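Local structure of sarcosine oxidase (Pyrococcus horikoshii, 1Y56) at residues 195-209 and 323-335. The protein probably oxidises L-proline as the FAD-bearing beta subunit of a dehydrogenase complex that also carries FMN. Residues are numbered along the deposited sequence; the frame is centred on the assembly and turned at random.
Sequences GIVVNATNAWANLIN and ELNDYYIAAGFSG. With FAD (flavin-adenine dinucleotide), chain I.
Strands 196-199 and 327-331 run parallel, their axes 4.6 Å apart at closest approach and 19° from alignment, and four backbone hydrogen bonds join them: Val197 N to Asp326 O, Tyr328 N to Val197 O, Asn199 N to Tyr328 O and Ala330 N to Asn199 O. On the face of Val197, Asn199 and Ile329, with CG anti to the backbone N (chi1 -170°), the Tyr327 side chain leans toward strand 196-199, and Val197 CG2 meets the ring edge, 3.4 Å from Tyr327 CD1. The hydroxyl at its far end reaches helix 205-212, where Tyr327 OH donates to Asn209 OD1 (2.6 Å); amide and ring planes stand 70° apart. Ala205 CB, in the first turn of the helix, meets Ala331 CB at 3.7 Å. On the other face, Ile196 CG2 crosses to Tyr328 CE1, and both side chains touch Ile352 of helix 337-354. Past the strands the two segments stay together beside the dinucleotide: Ala331 CB lies 3.6 Å from Asn202 CA, and Asn202 ND2 comes to the edge of the Phe333 ring, in its plane. A water accepts weakly from Asn202 N and donates to Ala330 O and FAD O1P, joining the turn after strand 196-199 and the end of strand 327-331 to the pyrophosphate. One face of the Trp204 indole lies against the C8A corner of the adenine, with Trp204 CD2 3.4 Å from FAD C8A, while Ala203 CB lies over the opposite face; an alanine in place of Trp204 would probably cost that corner its indole contact and leave an acidic side chain of another protein chain without its N-H partner. Strand 8-11 flanks 196-199 on its other edge, so the pair extends the parallel sheet of the Rossmann-type FAD-binding domain, whose carboxy-terminal strand ends hold the cofactor.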
loop_
_atom_site.group_PDB
_atom_site.type_symbol
_atom_site.label_atom_id
_atom_site.label_comp_id
_atom_site.label_asym_id
_atom_site.label_seq_id
_atom_site.Cartn_x
_atom_site.Cartn_y
_atom_site.Cartn_z
ATOM N N GLY B 195 -22.907 28.964 -39.335
ATOM C CA GLY B 195 -22.214 30.127 -39.865
ATOM C C GLY B 195 -22.301 31.318 -38.937
ATOM O O GLY B 195 -21.536 32.267 -39.079
ATOM N N ILE B 196 -23.232 31.260 -37.984
ATOM C CA ILE B 196 -23.485 32.349 -37.035
ATOM C C ILE B 196 -23.371 31.857 -35.591
ATOM O O ILE B 196 -24.124 30.956 -35.175
ATOM C CB ILE B 196 -24.904 32.920 -37.222
ATOM C CG1 ILE B 196 -25.141 33.339 -38.680
ATOM C CG2 ILE B 196 -25.173 34.056 -36.234
ATOM C CD1 ILE B 196 -26.628 33.417 -39.054
ATOM N N VAL B 197 -22.444 32.441 -34.824
ATOM C CA VAL B 197 -22.329 32.099 -33.396
ATOM C C VAL B 197 -22.403 33.323 -32.482
ATOM O O VAL B 197 -21.942 34.413 -32.858
ATOM C CB VAL B 197 -21.079 31.219 -33.048
ATOM C CG1 VAL B 197 -20.661 30.351 -34.222
ATOM C CG2 VAL B 197 -19.926 32.054 -32.601
ATOM N N VAL B 198 -23.003 33.131 -31.301
ATOM C CA VAL B 198 -23.096 34.182 -30.284
ATOM C C VAL B 198 -22.391 33.763 -29.004
ATOM O O VAL B 198 -22.740 32.742 -28.410
ATOM C CB VAL B 198 -24.559 34.543 -29.937
ATOM C CG1 VAL B 198 -24.603 35.561 -28.795
ATOM C CG2 VAL B 198 -25.278 35.085 -31.153
ATOM N N ASN B 199 -21.411 34.561 -28.585
ATOM C CA ASN B 199 -20.690 34.327 -27.341
ATOM C C ASN B 199 -21.408 34.968 -26.146
ATOM O O ASN B 199 -21.332 36.192 -25.941
ATOM C CB ASN B 199 -19.254 34.847 -27.466
ATOM C CG ASN B 199 -18.442 34.688 -26.190
ATOM O OD1 ASN B 199 -17.445 35.376 -26.005
ATOM N ND2 ASN B 199 -18.852 33.772 -25.316
ATOM N N ALA B 200 -22.103 34.135 -25.367
ATOM C CA ALA B 200 -22.772 34.602 -24.161
ATOM C C ALA B 200 -22.305 33.794 -22.953
ATOM O O ALA B 200 -23.074 33.040 -22.346
ATOM C CB ALA B 200 -24.267 34.530 -24.318
ATOM N N THR B 201 -21.036 33.957 -22.604
ATOM C CA THR B 201 -20.448 33.180 -21.539
ATOM C C THR B 201 -19.812 34.128 -20.533
ATOM O O THR B 201 -18.706 33.869 -20.061
ATOM C CB THR B 201 -19.357 32.219 -22.100
ATOM O OG1 THR B 201 -18.333 32.977 -22.756
ATOM C CG2 THR B 201 -19.946 31.226 -23.094
ATOM N N ASN B 202 -20.501 35.212 -20.176
ATOM C CA ASN B 202 -19.740 36.387 -19.737
ATOM C C ASN B 202 -18.382 36.143 -19.045
ATOM O O ASN B 202 -17.357 36.405 -19.667
ATOM C CB ASN B 202 -20.584 37.592 -19.227
ATOM C CG ASN B 202 -21.151 37.401 -17.861
ATOM O OD1 ASN B 202 -21.397 36.279 -17.433
ATOM N ND2 ASN B 202 -21.392 38.511 -17.165
ATOM N N ALA B 203 -18.340 35.598 -17.830
ATOM C CA ALA B 203 -17.044 35.407 -17.149
ATOM C C ALA B 203 -16.025 34.635 -18.001
ATOM O O ALA B 203 -14.830 34.932 -17.981
ATOM C CB ALA B 203 -17.221 34.754 -15.798
ATOM N N TRP B 204 -16.511 33.672 -18.771
ATOM C CA TRP B 204 -15.658 32.872 -19.651
ATOM C C TRP B 204 -15.419 33.487 -21.049
ATOM O O TRP B 204 -14.727 32.892 -21.882
ATOM C CB TRP B 204 -16.247 31.466 -19.809
ATOM C CG TRP B 204 -16.312 30.669 -18.545
ATOM C CD1 TRP B 204 -15.380 29.786 -18.090
ATOM C CD2 TRP B 204 -17.380 30.648 -17.591
ATOM N NE1 TRP B 204 -15.791 29.221 -16.908
ATOM C CE2 TRP B 204 -17.016 29.731 -16.577
ATOM C CE3 TRP B 204 -18.604 31.324 -17.486
ATOM C CZ2 TRP B 204 -17.832 29.472 -15.462
ATOM C CZ3 TRP B 204 -19.420 31.065 -16.370
ATOM C CH2 TRP B 204 -19.028 30.147 -15.377
ATOM N N ALA B 205 -15.979 34.666 -21.303
ATOM C CA ALA B 205 -15.976 35.255 -22.650
ATOM C C ALA B 205 -14.629 35.191 -23.366
ATOM O O ALA B 205 -14.583 34.838 -24.553
ATOM C CB ALA B 205 -16.495 36.679 -22.624
ATOM N N ASN B 206 -13.555 35.527 -22.643
ATOM C CA ASN B 206 -12.178 35.457 -23.156
ATOM C C ASN B 206 -11.799 34.124 -23.739
ATOM O O ASN B 206 -11.187 34.060 -24.800
ATOM C CB ASN B 206 -11.172 35.764 -22.056
ATOM C CG ASN B 206 -10.794 37.203 -22.027
ATOM O OD1 ASN B 206 -10.881 37.848 -20.986
ATOM N ND2 ASN B 206 -10.394 37.742 -23.178
ATOM N N LEU B 207 -12.143 33.068 -23.012
ATOM C CA LEU B 207 -11.888 31.719 -23.452
ATOM C C LEU B 207 -12.521 31.480 -24.810
ATOM O O LEU B 207 -11.872 30.943 -25.710
ATOM C CB LEU B 207 -12.414 30.720 -22.431
ATOM C CG LEU B 207 -11.516 30.295 -21.266
ATOM C CD1 LEU B 207 -10.567 31.401 -20.822
ATOM C CD2 LEU B 207 -12.392 29.838 -20.109
ATOM N N ILE B 208 -13.774 31.900 -24.963
ATOM C CA ILE B 208 -14.500 31.680 -26.204
ATOM C C ILE B 208 -13.891 32.531 -27.306
ATOM O O ILE B 208 -13.751 32.076 -28.440
ATOM C CB ILE B 208 -16.017 31.962 -26.032
ATOM C CG1 ILE B 208 -16.583 31.144 -24.869
ATOM C CG2 ILE B 208 -16.797 31.640 -27.308
ATOM C CD1 ILE B 208 -16.287 29.628 -24.936
ATOM N N ASN B 209 -13.510 33.757 -26.946
ATOM C CA ASN B 209 -12.813 34.678 -27.855
ATOM C C ASN B 209 -11.467 34.138 -28.326
ATOM O O ASN B 209 -11.138 34.202 -29.519
ATOM C CB ASN B 209 -12.620 36.037 -27.189
ATOM C CG ASN B 209 -13.919 36.799 -27.040
ATOM O OD1 ASN B 209 -14.843 36.653 -27.838
ATOM N ND2 ASN B 209 -13.990 37.630 -26.018
ATOM N N GLU B 323 -14.550 40.847 -38.236
ATOM C CA GLU B 323 -13.443 40.115 -38.861
ATOM C C GLU B 323 -13.586 38.598 -38.762
ATOM O O GLU B 323 -12.874 37.855 -39.445
ATOM C CB GLU B 323 -12.079 40.592 -38.337
ATOM C CG GLU B 323 -12.095 41.146 -36.921
ATOM C CD GLU B 323 -12.670 42.570 -36.816
ATOM O OE1 GLU B 323 -12.792 43.076 -35.685
ATOM O OE2 GLU B 323 -13.005 43.188 -37.846
ATOM N N LEU B 324 -14.499 38.140 -37.913
ATOM C CA LEU B 324 -14.929 36.754 -37.982
ATOM C C LEU B 324 -16.353 36.745 -38.481
ATOM O O LEU B 324 -17.211 37.462 -37.955
ATOM C CB LEU B 324 -14.811 36.035 -36.638
ATOM C CG LEU B 324 -15.156 34.536 -36.653
ATOM C CD1 LEU B 324 -14.402 33.769 -37.736
ATOM C CD2 LEU B 324 -14.896 33.903 -35.301
ATOM N N ASN B 325 -16.601 35.947 -39.513
ATOM C CA ASN B 325 -17.899 36.012 -40.161
ATOM C C ASN B 325 -19.039 35.281 -39.498
ATOM O O ASN B 325 -19.252 34.062 -39.651
ATOM C CB ASN B 325 -17.854 35.911 -41.678
ATOM C CG ASN B 325 -17.757 37.276 -42.314
ATOM O OD1 ASN B 325 -16.798 38.012 -42.074
ATOM N ND2 ASN B 325 -18.776 37.651 -43.087
ATOM N N ASP B 326 -19.721 36.140 -38.734
ATOM C CA ASP B 326 -20.979 35.967 -38.013
ATOM C C ASP B 326 -20.730 35.603 -36.558
ATOM O O ASP B 326 -21.403 34.750 -35.972
ATOM C CB ASP B 326 -21.964 35.078 -38.768
ATOM C CG ASP B 326 -22.073 35.467 -40.253
ATOM O OD1 ASP B 326 -22.046 36.686 -40.570
ATOM O OD2 ASP B 326 -22.160 34.540 -41.100
ATOM N N TYR B 327 -19.747 36.299 -35.989
ATOM C CA TYR B 327 -19.425 36.196 -34.581
ATOM C C TYR B 327 -20.036 37.379 -33.863
ATOM O O TYR B 327 -19.859 38.524 -34.278
ATOM C CB TYR B 327 -17.913 36.192 -34.373
ATOM C CG TYR B 327 -17.480 35.855 -32.968
ATOM C CD1 TYR B 327 -17.656 34.579 -32.462
ATOM C CD2 TYR B 327 -16.876 36.806 -32.151
ATOM C CE1 TYR B 327 -17.258 34.244 -31.169
ATOM C CE2 TYR B 327 -16.468 36.482 -30.847
ATOM C CZ TYR B 327 -16.663 35.188 -30.367
ATOM O OH TYR B 327 -16.266 34.828 -29.097
ATOM N N TYR B 328 -20.766 37.095 -32.791
ATOM C CA TYR B 328 -21.334 38.148 -31.961
ATOM C C TYR B 328 -20.927 37.959 -30.520
ATOM O O TYR B 328 -20.586 36.858 -30.093
ATOM C CB TYR B 328 -22.857 38.165 -32.047
ATOM C CG TYR B 328 -23.409 38.416 -33.426
ATOM C CD1 TYR B 328 -23.448 37.400 -34.373
ATOM C CD2 TYR B 328 -23.910 39.662 -33.772
ATOM C CE1 TYR B 328 -23.959 37.626 -35.635
ATOM C CE2 TYR B 328 -24.435 39.903 -35.026
ATOM C CZ TYR B 328 -24.461 38.880 -35.962
ATOM O OH TYR B 328 -24.988 39.103 -37.224
ATOM N N ILE B 329 -20.971 39.044 -29.769
ATOM C CA ILE B 329 -20.658 38.967 -28.368
ATOM C C ILE B 329 -21.749 39.687 -27.574
ATOM O O ILE B 329 -22.227 40.752 -27.979
ATOM C CB ILE B 329 -19.215 39.502 -28.069
ATOM C CG1 ILE B 329 -18.760 39.101 -26.655
ATOM C CG2 ILE B 329 -19.123 41.006 -28.315
ATOM C CD1 ILE B 329 -17.269 39.239 -26.399
ATOM N N ALA B 330 -22.161 39.058 -26.474
ATOM C CA ALA B 330 -23.016 39.666 -25.463
ATOM C C ALA B 330 -22.512 39.221 -24.095
ATOM O O ALA B 330 -23.029 38.258 -23.520
ATOM C CB ALA B 330 -24.449 39.238 -25.658
ATOM N N ALA B 331 -21.495 39.918 -23.582
ATOM C CA ALA B 331 -20.792 39.483 -22.372
ATOM C C ALA B 331 -20.136 40.633 -21.605
ATOM O O ALA B 331 -19.780 41.655 -22.186
ATOM C CB ALA B 331 -19.749 38.435 -22.735
ATOM N N GLY B 332 -19.976 40.455 -20.298
ATOM C CA GLY B 332 -19.311 41.445 -19.458
ATOM C C GLY B 332 -20.300 42.377 -18.790
ATOM O O GLY B 332 -20.131 43.590 -18.806
ATOM N N PHE B 333 -21.332 41.814 -18.177
ATOM C CA PHE B 333 -22.415 42.635 -17.660
ATOM C C PHE B 333 -22.118 43.282 -16.310
ATOM O O PHE B 333 -22.921 44.054 -15.776
ATOM C CB PHE B 333 -23.718 41.853 -17.673
ATOM C CG PHE B 333 -24.186 41.495 -19.063
ATOM C CD1 PHE B 333 -24.879 42.420 -19.840
ATOM C CD2 PHE B 333 -23.914 40.242 -19.605
ATOM C CE1 PHE B 333 -25.307 42.094 -21.144
ATOM C CE2 PHE B 333 -24.339 39.908 -20.905
ATOM C CZ PHE B 333 -25.039 40.835 -21.673
ATOM N N SER B 334 -20.935 42.992 -15.781
ATOM C CA SER B 334 -20.394 43.734 -14.647
ATOM C C SER B 334 -21.376 43.894 -13.481
ATOM O O SER B 334 -21.405 44.935 -12.837
ATOM C CB SER B 334 -19.890 45.112 -15.106
ATOM O OG SER B 334 -19.162 45.025 -16.326
ATOM N N GLY B 335 -22.170 42.861 -13.213
ATOM C CA GLY B 335 -22.956 42.800 -11.989
ATOM C C GLY B 335 -24.437 43.076 -12.155
ATOM O O GLY B 335 -25.221 42.872 -11.221
HETATM P PA FAD I . -23.808 33.190 -16.875
HETATM O O1A FAD I . -22.510 32.903 -16.182
HETATM O O2A FAD I . -25.083 33.082 -16.080
HETATM O O5B FAD I . -23.887 32.288 -18.200
HETATM C C5B FAD I . -22.717 31.929 -18.916
HETATM C C4B FAD I . -22.798 30.434 -19.156
HETATM O O4B FAD I . -21.856 30.069 -20.158
HETATM C C3B FAD I . -22.464 29.611 -17.913
HETATM O O3B FAD I . -23.625 28.876 -17.492
HETATM C C2B FAD I . -21.335 28.695 -18.354
HETATM O O2B FAD I . -21.518 27.334 -18.001
HETATM C C1B FAD I . -21.398 28.762 -19.856
HETATM N N9A FAD I . -20.088 28.459 -20.473
HETATM C C8A FAD I . -18.879 28.948 -20.139
HETATM N N7A FAD I . -17.954 28.381 -20.948
HETATM C C5A FAD I . -18.596 27.540 -21.782
HETATM C C6A FAD I . -18.189 26.705 -22.818
HETATM N N6A FAD I . -16.881 26.628 -23.168
HETATM N N1A FAD I . -19.110 25.974 -23.475
HETATM C C2A FAD I . -20.419 26.036 -23.149
HETATM N N3A FAD I . -20.844 26.833 -22.155
HETATM C C4A FAD I . -19.946 27.593 -21.472
HETATM N N1 FAD I . -27.381 40.939 -11.993
HETATM C C2 FAD I . -28.517 41.658 -11.920
HETATM O O2 FAD I . -29.002 42.114 -12.972
HETATM N N3 FAD I . -29.146 41.902 -10.754
HETATM C C4 FAD I . -28.682 41.434 -9.579
HETATM O O4 FAD I . -29.287 41.665 -8.505
HETATM C C4X FAD I . -27.507 40.693 -9.565
HETATM N N5 FAD I . -26.970 40.191 -8.424
HETATM C C5X FAD I . -25.824 39.461 -8.462
HETATM C C6 FAD I . -25.305 38.958 -7.263
HETATM C C7 FAD I . -24.132 38.196 -7.264
HETATM C C7M FAD I . -23.583 37.662 -5.960
HETATM C C8 FAD I . -23.479 37.945 -8.480
HETATM C C8M FAD I . -22.235 37.150 -8.543
HETATM C C9 FAD I . -23.993 38.446 -9.676
HETATM C C9A FAD I . -25.167 39.201 -9.684
HETATM N N10 FAD I . -25.643 39.672 -10.856
HETATM C C10 FAD I . -26.831 40.442 -10.869
HETATM C "C1'" FAD I . -24.923 39.409 -12.098
HETATM C "C2'" FAD I . -25.662 38.407 -12.944
HETATM O "O2'" FAD I . -25.592 37.154 -12.276
HETATM C "C3'" FAD I . -24.947 38.289 -14.270
HETATM O "O3'" FAD I . -24.838 39.586 -14.870
HETATM C "C4'" FAD I . -25.718 37.358 -15.187
HETATM O "O4'" FAD I . -25.880 36.056 -14.594
HETATM C "C5'" FAD I . -25.005 37.210 -16.518
HETATM O "O5'" FAD I . -25.685 36.158 -17.190
HETATM P P FAD I . -24.924 35.378 -18.344
HETATM O O1P FAD I . -24.254 36.413 -19.209
HETATM O O2P FAD I . -25.904 34.393 -18.914
HETATM O O3P FAD I . -23.749 34.666 -17.501
HETATM O O HOH W 1 -22.856 36.673 -21.337
#